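Local coordinates for metazoan TIR-STING fusion (Crassostrea gigas, PDB 6WT6), which is an oyster fusion protein that joins a TIR domain to a STING ligand-binding domain in a single chain, at residues A[229-243]-A[260-274]. Numbering follows the deposited sequence.
Sequences SIADESSLIKHRGHL and NTIYSVTDDNGEDYF
Ile230 CG2 sits over one face of the Tyr263 ring, 3.7 Å from its centroid, a CH-pi contact. Ala231 CB meets Tyr263 CE1 at 3.6 Å, and Ile237 CG2 touches Tyr263 CB. At the far end, Tyr263 OH hydrogen-bonds Ser229 OG at 2.8 Å. That same OG accepts from Ala231 N in an ST turn, which ties the tyrosine to the turn. Tyr263 also turns its edge to the face of His239, with the planes at 59° and CE1 above the centre of the imidazole. Thr261 CG2 approaches His239 CD2 at 3.4 Å.

Beyond His239 a beta bulge shifts the antiparallel register by one residue. Gly241, at phi 109°, takes a backbone shape suited to glycine. Arg240 CG reaches Phe274 CE2 at 3.7 Å. The chain bends at chi2 (-62°), and Arg240 NE comes 3.2 Å from Ser264 CB, which lies at the guanidinium edge, in its plane. Leu243 CG packs on Ile262 CD1, their side chains crossing at about a right angle.

Strand 238-243 forms one edge of the mixed sheet of the STING domain. Strand 260-266 pairs next with strand 272-279, and Leu243 and Ile262 both rest on Trp202 of helix 176-204.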
# COMPACT_ATOMS: atom_id res chain seq x y z
N SER A 229 -0.66 24.20 6.99
CA SER A 229 -1.48 24.92 6.03
C SER A 229 -0.62 25.28 4.84
O SER A 229 0.56 25.61 5.00
CB SER A 229 -2.09 26.18 6.65
OG SER A 229 -2.70 26.99 5.67
N ILE A 230 -1.19 25.20 3.63
CA ILE A 230 -0.45 25.60 2.44
C ILE A 230 -0.10 27.08 2.51
O ILE A 230 0.89 27.52 1.91
CB ILE A 230 -1.24 25.26 1.17
CG1 ILE A 230 -0.39 25.48 -0.08
CG2 ILE A 230 -2.51 26.09 1.08
CD1 ILE A 230 0.78 24.50 -0.20
N ALA A 231 -0.88 27.86 3.26
CA ALA A 231 -0.59 29.27 3.48
C ALA A 231 0.69 29.49 4.28
O ALA A 231 1.20 30.61 4.30
CB ALA A 231 -1.78 29.94 4.18
N ASP A 232 1.21 28.45 4.94
CA ASP A 232 2.50 28.55 5.61
C ASP A 232 3.66 28.69 4.64
O ASP A 232 4.79 28.92 5.08
CB ASP A 232 2.73 27.34 6.51
CG ASP A 232 1.80 27.32 7.71
OD1 ASP A 232 1.37 28.41 8.13
OD2 ASP A 232 1.51 26.22 8.23
N GLU A 233 3.42 28.54 3.34
CA GLU A 233 4.47 28.69 2.35
C GLU A 233 4.71 30.14 1.95
O GLU A 233 5.78 30.46 1.43
CB GLU A 233 4.14 27.88 1.09
CG GLU A 233 4.54 26.42 1.17
CD GLU A 233 6.02 26.20 0.93
OE1 GLU A 233 6.67 27.09 0.35
OE2 GLU A 233 6.54 25.14 1.34
N SER A 234 3.73 31.02 2.19
CA SER A 234 3.88 32.42 1.83
C SER A 234 2.82 33.26 2.54
O SER A 234 1.65 32.88 2.57
CB SER A 234 3.78 32.62 0.31
OG SER A 234 3.91 33.99 -0.05
N SER A 235 3.25 34.39 3.11
CA SER A 235 2.32 35.31 3.73
C SER A 235 1.36 35.95 2.73
O SER A 235 0.37 36.55 3.14
CB SER A 235 3.09 36.39 4.48
OG SER A 235 3.83 37.19 3.57
N LEU A 236 1.64 35.82 1.43
CA LEU A 236 0.75 36.33 0.39
C LEU A 236 -0.40 35.37 0.07
O LEU A 236 -1.26 35.71 -0.75
CB LEU A 236 1.55 36.63 -0.88
CG LEU A 236 2.63 37.70 -0.69
CD1 LEU A 236 3.50 37.84 -1.93
CD2 LEU A 236 1.99 39.02 -0.31
N ILE A 237 -0.43 34.20 0.70
CA ILE A 237 -1.55 33.26 0.58
C ILE A 237 -2.43 33.46 1.81
O ILE A 237 -1.98 33.26 2.94
CB ILE A 237 -1.05 31.81 0.48
CG1 ILE A 237 -0.02 31.67 -0.64
CG2 ILE A 237 -2.23 30.86 0.28
CD1 ILE A 237 0.70 30.33 -0.65
N LYS A 238 -3.69 33.85 1.59
CA LYS A 238 -4.57 34.31 2.66
C LYS A 238 -5.72 33.34 2.87
O LYS A 238 -6.40 32.96 1.91
CB LYS A 238 -5.11 35.71 2.35
CG LYS A 238 -4.05 36.78 2.19
CD LYS A 238 -4.69 38.15 2.09
CE LYS A 238 -3.66 39.25 1.82
NZ LYS A 238 -4.28 40.60 1.86
N HIS A 239 -5.96 32.98 4.13
CA HIS A 239 -7.15 32.22 4.49
C HIS A 239 -8.40 33.03 4.17
O HIS A 239 -8.49 34.21 4.53
CB HIS A 239 -7.12 31.86 5.97
CG HIS A 239 -6.58 30.50 6.26
ND1 HIS A 239 -5.25 30.25 6.49
CD2 HIS A 239 -7.21 29.30 6.37
CE1 HIS A 239 -5.08 28.96 6.72
NE2 HIS A 239 -6.25 28.36 6.65
N ARG A 240 -9.37 32.40 3.50
CA ARG A 240 -10.59 33.08 3.08
C ARG A 240 -11.85 32.33 3.52
O ARG A 240 -12.92 32.56 2.96
CB ARG A 240 -10.62 33.28 1.57
CG ARG A 240 -9.53 34.18 1.02
CD ARG A 240 -9.62 35.60 1.58
NE ARG A 240 -8.69 36.50 0.89
CZ ARG A 240 -8.51 37.78 1.20
NH1 ARG A 240 -9.19 38.33 2.20
NH2 ARG A 240 -7.64 38.51 0.51
N GLY A 241 -11.74 31.45 4.50
CA GLY A 241 -12.90 30.68 4.92
C GLY A 241 -12.79 29.22 4.52
O GLY A 241 -11.68 28.69 4.39
N HIS A 242 -13.93 28.57 4.32
CA HIS A 242 -13.94 27.14 4.06
C HIS A 242 -15.22 26.74 3.35
O HIS A 242 -16.17 27.53 3.23
CB HIS A 242 -13.75 26.35 5.35
CG HIS A 242 -14.59 26.86 6.49
ND1 HIS A 242 -15.97 26.76 6.50
CD2 HIS A 242 -14.25 27.46 7.65
CE1 HIS A 242 -16.44 27.28 7.62
NE2 HIS A 242 -15.41 27.72 8.33
N LEU A 243 -15.24 25.49 2.87
CA LEU A 243 -16.38 24.82 2.27
C LEU A 243 -17.04 23.92 3.29
O LEU A 243 -16.34 23.16 3.98
CB LEU A 243 -15.96 23.98 1.06
CG LEU A 243 -15.46 24.67 -0.21
CD1 LEU A 243 -14.99 23.62 -1.20
CD2 LEU A 243 -16.54 25.53 -0.82
N ASN A 260 -13.33 21.93 3.78
CA ASN A 260 -12.19 22.23 2.93
C ASN A 260 -11.93 23.73 2.91
O ASN A 260 -12.88 24.52 2.84
CB ASN A 260 -12.42 21.73 1.50
CG ASN A 260 -12.50 20.23 1.42
OD1 ASN A 260 -11.51 19.55 1.16
ND2 ASN A 260 -13.69 19.69 1.66
N THR A 261 -10.66 24.11 2.95
CA THR A 261 -10.29 25.50 3.17
C THR A 261 -10.15 26.27 1.86
O THR A 261 -9.68 25.73 0.85
CB THR A 261 -8.98 25.57 3.96
OG1 THR A 261 -9.11 24.78 5.15
CG2 THR A 261 -8.67 26.99 4.36
N ILE A 262 -10.55 27.54 1.88
CA ILE A 262 -10.44 28.43 0.74
C ILE A 262 -9.31 29.42 0.99
O ILE A 262 -9.23 30.02 2.07
CB ILE A 262 -11.76 29.17 0.48
CG1 ILE A 262 -12.92 28.18 0.39
CG2 ILE A 262 -11.66 29.98 -0.81
CD1 ILE A 262 -12.76 27.16 -0.71
N TYR A 263 -8.45 29.59 -0.00
CA TYR A 263 -7.37 30.55 0.07
C TYR A 263 -7.48 31.54 -1.08
O TYR A 263 -8.20 31.31 -2.06
CB TYR A 263 -6.00 29.86 0.03
CG TYR A 263 -5.75 28.90 1.16
CD1 TYR A 263 -5.18 29.33 2.35
CD2 TYR A 263 -6.07 27.55 1.04
CE1 TYR A 263 -4.95 28.45 3.39
CE2 TYR A 263 -5.84 26.67 2.08
CZ TYR A 263 -5.28 27.12 3.25
OH TYR A 263 -5.04 26.26 4.29
N SER A 264 -6.75 32.64 -0.95
CA SER A 264 -6.62 33.64 -2.00
C SER A 264 -5.16 33.81 -2.36
O SER A 264 -4.26 33.59 -1.54
CB SER A 264 -7.20 34.99 -1.55
OG SER A 264 -7.38 35.86 -2.65
N VAL A 265 -4.92 34.22 -3.61
CA VAL A 265 -3.57 34.41 -4.11
C VAL A 265 -3.61 35.51 -5.17
O VAL A 265 -4.55 35.59 -5.96
CB VAL A 265 -2.98 33.09 -4.64
CG1 VAL A 265 -3.87 32.50 -5.73
CG2 VAL A 265 -1.60 33.28 -5.15
N THR A 266 -2.60 36.38 -5.16
CA THR A 266 -2.55 37.56 -6.01
C THR A 266 -1.55 37.36 -7.13
O THR A 266 -0.40 36.97 -6.88
CB THR A 266 -2.18 38.80 -5.19
OG1 THR A 266 -3.10 38.96 -4.10
CG2 THR A 266 -2.23 40.04 -6.05
N ASP A 267 -1.97 37.63 -8.37
CA ASP A 267 -1.09 37.48 -9.52
C ASP A 267 -0.34 38.80 -9.74
O ASP A 267 -0.29 39.65 -8.85
CB ASP A 267 -1.90 37.02 -10.74
CG ASP A 267 -2.85 38.08 -11.25
OD1 ASP A 267 -3.22 39.00 -10.48
OD2 ASP A 267 -3.24 38.00 -12.44
N ASP A 268 0.24 38.99 -10.93
CA ASP A 268 1.05 40.18 -11.16
C ASP A 268 0.21 41.45 -11.28
O ASP A 268 0.69 42.54 -10.96
CB ASP A 268 1.91 40.01 -12.41
CG ASP A 268 2.83 38.82 -12.33
OD1 ASP A 268 3.17 38.38 -11.21
OD2 ASP A 268 3.22 38.31 -13.39
N ASN A 269 -1.04 41.33 -11.74
CA ASN A 269 -1.91 42.48 -11.94
C ASN A 269 -2.68 42.88 -10.69
O ASN A 269 -3.56 43.74 -10.77
CB ASN A 269 -2.90 42.20 -13.07
CG ASN A 269 -2.21 41.89 -14.38
OD1 ASN A 269 -1.78 40.76 -14.62
ND2 ASN A 269 -2.12 42.89 -15.25
N GLY A 270 -2.38 42.28 -9.54
CA GLY A 270 -3.16 42.53 -8.35
C GLY A 270 -4.49 41.79 -8.30
O GLY A 270 -5.22 41.95 -7.31
N GLU A 271 -4.82 41.01 -9.32
CA GLU A 271 -6.05 40.24 -9.32
C GLU A 271 -5.96 39.09 -8.32
O GLU A 271 -5.03 38.28 -8.37
CB GLU A 271 -6.34 39.69 -10.71
CG GLU A 271 -6.54 40.76 -11.76
CD GLU A 271 -7.88 41.45 -11.63
OE1 GLU A 271 -8.88 40.76 -11.34
OE2 GLU A 271 -7.92 42.68 -11.82
N ASP A 272 -6.93 39.02 -7.42
CA ASP A 272 -7.00 37.93 -6.46
C ASP A 272 -7.65 36.72 -7.12
O ASP A 272 -8.68 36.85 -7.79
CB ASP A 272 -7.79 38.33 -5.21
CG ASP A 272 -7.10 39.41 -4.41
OD1 ASP A 272 -5.91 39.65 -4.65
OD2 ASP A 272 -7.78 40.07 -3.58
N TYR A 273 -7.04 35.55 -6.93
CA TYR A 273 -7.57 34.29 -7.40
C TYR A 273 -7.82 33.38 -6.20
O TYR A 273 -6.97 33.29 -5.31
CB TYR A 273 -6.61 33.63 -8.39
CG TYR A 273 -6.70 34.22 -9.78
CD1 TYR A 273 -5.99 35.37 -10.11
CD2 TYR A 273 -7.50 33.64 -10.75
CE1 TYR A 273 -6.07 35.92 -11.38
CE2 TYR A 273 -7.59 34.18 -12.03
CZ TYR A 273 -6.87 35.32 -12.34
OH TYR A 273 -6.96 35.86 -13.60
N PHE A 274 -8.98 32.74 -6.19
CA PHE A 274 -9.41 31.91 -5.07
C PHE A 274 -9.33 30.44 -5.43
O PHE A 274 -9.53 30.04 -6.58
CB PHE A 274 -10.84 32.27 -4.65
CG PHE A 274 -11.00 33.65 -4.08
CD1 PHE A 274 -11.16 34.74 -4.90
CD2 PHE A 274 -11.00 33.84 -2.70
CE1 PHE A 274 -11.31 36.02 -4.38
CE2 PHE A 274 -11.15 35.11 -2.17
CZ PHE A 274 -11.31 36.20 -3.01